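Acetylxylan esterase / glucomannan deacetylase (PDB 2WAA) removes acetyl groups from xylan and glucomannan, contributing to the breakdown of plant cell wall polysaccharides. Local coordinates at residues Asp31-Phe36 and Gln111-Gln116; Gly40-Thr45 and Glu100-Ser105. One frame throughout, in Å; residues are numbered along the deposited sequence.

Interaction 1. Residues Asp31-Phe36 and Gln111-Gln116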
# COMPACT_ATOMS: atom_id res chain seq x y z
N ASP A 31 20.38 12.24 5.78
CA ASP A 31 21.14 11.42 6.78
C ASP A 31 21.03 9.93 6.50
O ASP A 31 21.39 9.10 7.33
CB ASP A 31 20.66 11.72 8.16
CG ASP A 31 19.22 11.25 8.38
OD1 ASP A 31 18.56 10.83 7.38
OD2 ASP A 31 18.77 11.31 9.52
N ALA A 32 20.53 9.60 5.31
CA ALA A 32 20.37 8.19 4.83
C ALA A 32 19.29 7.39 5.57
O ALA A 32 19.22 6.15 5.44
CB ALA A 32 21.74 7.41 4.84
N SER A 33 18.43 8.09 6.33
CA SER A 33 17.21 7.45 6.85
C SER A 33 16.18 7.36 5.72
O SER A 33 16.32 8.06 4.69
CB SER A 33 16.67 8.22 8.07
OG SER A 33 16.28 9.53 7.67
N LEU A 34 15.16 6.52 5.90
CA LEU A 34 14.02 6.43 4.98
C LEU A 34 12.77 6.85 5.71
O LEU A 34 12.54 6.48 6.86
CB LEU A 34 13.81 4.99 4.49
CG LEU A 34 14.98 4.42 3.71
CD1 LEU A 34 14.53 2.94 3.39
CD2 LEU A 34 15.19 5.28 2.48
N THR A 35 11.94 7.60 5.00
CA THR A 35 10.64 8.00 5.53
C THR A 35 9.56 7.53 4.57
O THR A 35 9.74 7.57 3.35
CB THR A 35 10.59 9.55 5.73
OG1 THR A 35 11.63 9.93 6.64
CG2 THR A 35 9.27 9.94 6.38
N PHE A 36 8.46 7.06 5.15
CA PHE A 36 7.38 6.55 4.34
C PHE A 36 6.02 6.78 4.98
O PHE A 36 5.89 6.90 6.21
CB PHE A 36 7.61 5.05 4.04
CG PHE A 36 8.05 4.24 5.23
CD1 PHE A 36 7.12 3.57 6.04
CD2 PHE A 36 9.41 4.14 5.55
CE1 PHE A 36 7.51 2.83 7.14
CE2 PHE A 36 9.83 3.39 6.66
CZ PHE A 36 8.87 2.73 7.46
N GLN A 111 3.81 9.88 9.10
CA GLN A 111 4.86 9.22 8.33
C GLN A 111 5.83 8.62 9.32
O GLN A 111 6.02 9.14 10.44
CB GLN A 111 5.58 10.20 7.40
CG GLN A 111 4.78 10.50 6.14
CD GLN A 111 3.73 11.51 6.39
OE1 GLN A 111 3.95 12.43 7.21
NE2 GLN A 111 2.57 11.40 5.70
N VAL A 112 6.40 7.48 8.94
CA VAL A 112 7.33 6.76 9.82
C VAL A 112 8.72 6.90 9.25
O VAL A 112 8.88 6.87 8.04
CB VAL A 112 6.97 5.28 9.87
CG1 VAL A 112 8.12 4.42 10.52
CG2 VAL A 112 5.63 5.08 10.62
N THR A 113 9.74 7.00 10.11
CA THR A 113 11.12 7.08 9.64
C THR A 113 11.90 5.92 10.29
O THR A 113 11.79 5.70 11.50
CB THR A 113 11.75 8.43 10.06
OG1 THR A 113 11.05 9.48 9.39
CG2 THR A 113 13.30 8.46 9.74
N LEU A 114 12.65 5.19 9.48
CA LEU A 114 13.60 4.22 9.99
C LEU A 114 14.93 4.89 9.76
O LEU A 114 15.24 5.26 8.62
CB LEU A 114 13.53 2.93 9.17
CG LEU A 114 14.69 1.99 9.47
CD1 LEU A 114 14.67 1.58 10.93
CD2 LEU A 114 14.61 0.76 8.53
N LYS A 115 15.73 5.07 10.81
CA LYS A 115 17.03 5.77 10.64
C LYS A 115 18.21 4.83 10.39
O LYS A 115 19.04 5.05 9.50
CB LYS A 115 17.35 6.64 11.87
CG LYS A 115 16.29 7.70 12.06
CD LYS A 115 16.71 8.73 13.12
CE LYS A 115 15.71 9.90 13.17
NZ LYS A 115 16.08 10.89 14.24
N GLN A 116 18.29 3.78 11.21
CA GLN A 116 19.47 2.88 11.12
C GLN A 116 19.16 1.61 11.89
O GLN A 116 18.21 1.59 12.68
CB GLN A 116 20.78 3.59 11.61
CG GLN A 116 20.62 4.29 12.89
CD GLN A 116 21.86 5.16 13.34
OE1 GLN A 116 21.87 5.59 14.49
NE2 GLN A 116 22.83 5.42 12.47
O HOH W 1 20.54 7.31 9.25

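Interaction 2. Residues Gly40-Thr45 and Glu100-Ser105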
# COMPACT_ATOMS: atom_id res chain seq x y z
N GLY A 40 1.80 -0.71 3.63
CA GLY A 40 2.38 -1.86 2.91
C GLY A 40 3.87 -1.73 2.57
O GLY A 40 4.47 -2.68 2.04
N VAL A 41 4.44 -0.54 2.82
CA VAL A 41 5.87 -0.34 2.62
C VAL A 41 6.57 -1.37 3.51
O VAL A 41 6.29 -1.47 4.71
CB VAL A 41 6.32 1.07 2.97
CG1 VAL A 41 7.88 1.18 2.92
CG2 VAL A 41 5.63 2.09 2.00
N SER A 42 7.46 -2.15 2.89
CA SER A 42 8.05 -3.29 3.54
C SER A 42 9.58 -3.21 3.44
O SER A 42 10.12 -3.13 2.31
CB SER A 42 7.52 -4.55 2.85
OG SER A 42 6.11 -4.71 3.03
N LEU A 43 10.26 -3.29 4.59
CA LEU A 43 11.72 -3.20 4.63
C LEU A 43 12.20 -4.50 5.24
O LEU A 43 11.66 -4.96 6.25
CB LEU A 43 12.19 -2.04 5.49
CG LEU A 43 11.47 -0.70 5.32
CD1 LEU A 43 12.15 0.43 6.14
CD2 LEU A 43 11.45 -0.36 3.92
N SER A 44 13.21 -5.11 4.60
CA SER A 44 13.58 -6.46 5.04
C SER A 44 15.08 -6.66 4.97
O SER A 44 15.77 -6.05 4.15
CB SER A 44 12.87 -7.57 4.23
OG SER A 44 13.00 -7.43 2.79
N THR A 45 15.57 -7.59 5.78
CA THR A 45 17.01 -7.82 5.84
C THR A 45 17.17 -9.27 6.32
O THR A 45 16.31 -9.83 7.02
CB THR A 45 17.74 -6.83 6.78
OG1 THR A 45 19.13 -7.14 6.86
CG2 THR A 45 17.19 -6.92 8.23
N GLU A 100 11.41 -8.62 8.73
CA GLU A 100 10.60 -7.76 7.86
C GLU A 100 9.85 -6.75 8.73
O GLU A 100 9.30 -7.12 9.80
CB GLU A 100 9.57 -8.59 7.03
CG GLU A 100 8.94 -7.71 5.91
CD GLU A 100 7.98 -8.49 4.98
OE1 GLU A 100 7.56 -9.61 5.35
OE2 GLU A 100 7.64 -7.97 3.89
N ILE A 101 9.86 -5.47 8.30
CA ILE A 101 9.05 -4.45 8.94
C ILE A 101 8.03 -4.01 7.90
O ILE A 101 8.40 -3.71 6.76
CB ILE A 101 9.91 -3.25 9.38
CG1 ILE A 101 10.96 -3.74 10.41
CG2 ILE A 101 9.06 -2.08 9.86
CD1 ILE A 101 12.11 -2.72 10.67
N ILE A 102 6.75 -4.01 8.27
CA ILE A 102 5.71 -3.64 7.32
C ILE A 102 4.94 -2.46 7.87
O ILE A 102 4.44 -2.53 9.01
CB ILE A 102 4.69 -4.81 6.97
CG1 ILE A 102 5.41 -6.03 6.39
CG2 ILE A 102 3.73 -4.36 5.89
CD1 ILE A 102 5.63 -7.09 7.46
N HIS A 103 4.82 -1.37 7.08
CA HIS A 103 4.02 -0.24 7.54
C HIS A 103 2.53 -0.62 7.48
O HIS A 103 2.00 -0.94 6.40
CB HIS A 103 4.31 0.99 6.63
CG HIS A 103 3.75 2.30 7.15
ND1 HIS A 103 3.28 3.28 6.31
CD2 HIS A 103 3.58 2.76 8.41
CE1 HIS A 103 2.87 4.32 7.04
NE2 HIS A 103 3.05 4.04 8.31
N ARG A 104 1.83 -0.55 8.62
CA ARG A 104 0.38 -0.83 8.64
C ARG A 104 -0.41 0.43 8.40
O ARG A 104 -1.51 0.35 7.87
CB ARG A 104 -0.07 -1.39 10.00
CG ARG A 104 0.58 -2.76 10.36
CD ARG A 104 0.52 -2.99 11.89
NE ARG A 104 -0.84 -2.99 12.43
CZ ARG A 104 -1.63 -4.06 12.48
NH1 ARG A 104 -1.26 -5.25 11.97
NH2 ARG A 104 -2.86 -3.94 13.03
N SER A 105 0.12 1.56 8.85
CA SER A 105 -0.58 2.85 8.76
C SER A 105 -0.61 3.44 7.37
O SER A 105 0.10 2.99 6.49
CB SER A 105 0.01 3.83 9.78
OG SER A 105 -0.49 3.45 11.06
O HOH W 2 5.47 -7.43 2.75

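Interaction 1. Residues Asp31-Phe36 and Gln111-Gln116
Leu34 pairs with Leu114 and Phe36 with Val112, joining strand 34-36 to strand 112-116 as antiparallel neighbours in one sheet of the N-terminal domain, which is consistent with the jelly-roll β-sandwich of family 2 carbohydrate esterases. Each of these two hydrogen-bonded pairs is closed by a reciprocal set of N-H to C=O bonds, from the 2.8 Å bond of Val112 N to Phe36 O to the 3.0 Å bond of Leu34 N to Leu114 O. Between them sits the non-hydrogen-bonded pair Thr35-Thr113, where Thr35 CA lies 3.3 Å from Val112 O in a CA-H...O contact.

The apolar contact is formed on the face bearing Leu34, Phe36, Val112 and Leu114, which is turned toward Val41 and Leu43. Phe36 holds CG between its backbone N and carbonyl carbon (chi1 45°), and this swings the ring back across the strand pair. Val112 O then stands over one ring face, displaced toward the rim, while Val112 CG1 touches CZ at 3.6 Å.

Polar side chains occupy the other face. Thr35 OG1 and Thr113 OG1 share a 2.8 Å hydrogen bond, and Asn29 also bonds to the hydroxyls of Thr35 and Ser33. Before the strand, Asp31 OD1 receives two bonds: Ser33 N approaches from above the carboxylate plane, making an Asx turn, and Ser33 OG donates to its syn lone pair at 2.6 Å. Ser33 CB lies 3.3 Å from Leu114 O. Beyond the last pair a water donates to both Asp31 O and Lys115 O, the latter at 2.7 Å.

Interaction 2. Residues Gly40-Thr45 and Glu100-Ser105
The imidazole of His103, whose CB lies 3.7 Å from Val41 O, has Ser105 O above one face, offset toward the rim and too poorly angled for a hydrogen bond. The ring rises from the sheet, away from 40-45 and toward Phe36 and Val112, and packs edge-to-face with Phe36. ND1 bonds to Tyr38 O; these partners would limit the rotation of the ring. The carboxylate of Glu100 reaches the opposite strand on an extended chain that leaves the backbone with CG anti to N (chi1 -168°), bringing OE2 to 3.6 Å from Ser42 CB.

Ser42 OG, in one of two conformers, gives its proton to Gly40 O from above the carbonyl plane. A water donates to both this hydroxyl and Glu100 OE2, so the two side chains are linked across the strands. Ile102 flanks the same hydroxyl, with CG1 and CG2 each 3.7 Å from OG.

The backbone pairing is antiparallel, with Leu43 and Ile101 exchanging two hydrogen bonds. It continues into the preceding loop, where His103 N bonds to Val41 O and Gly40 N to His103 O, both 2.8 Å long and nearly straight (171° and 170°).

Backbone hydrogen bonds from Ser42 to Met23 and from Ile102 to Asp66 put the pair in the middle of its sheet, with strand 21-23 beside 42-48 and strand 63-69 beside 94-103.

Overall arrangement
Interactions 1 and 2 belong to different antiparallel sheets of the N-terminal domain, and their centres are about 12 Å apart. The sheets meet through side chains: Val112 CG2 lies 3.6 Å from His103 NE2, Phe36 CE1 lies 3.7 Å from His103 CB, and Leu114 packs against Leu43. The chain passes from strand 34-36 to 42-48 and from 94-103 to 112-119, so it changes sheet at both crossings and interaction 2 falls between the two halves of interaction 1 in sequence. Both contacts are remote from the probable catalytic triad of Ser141, Asp314 and His316, and they contribute to the packing between the two sheets of the accompanying β-domain.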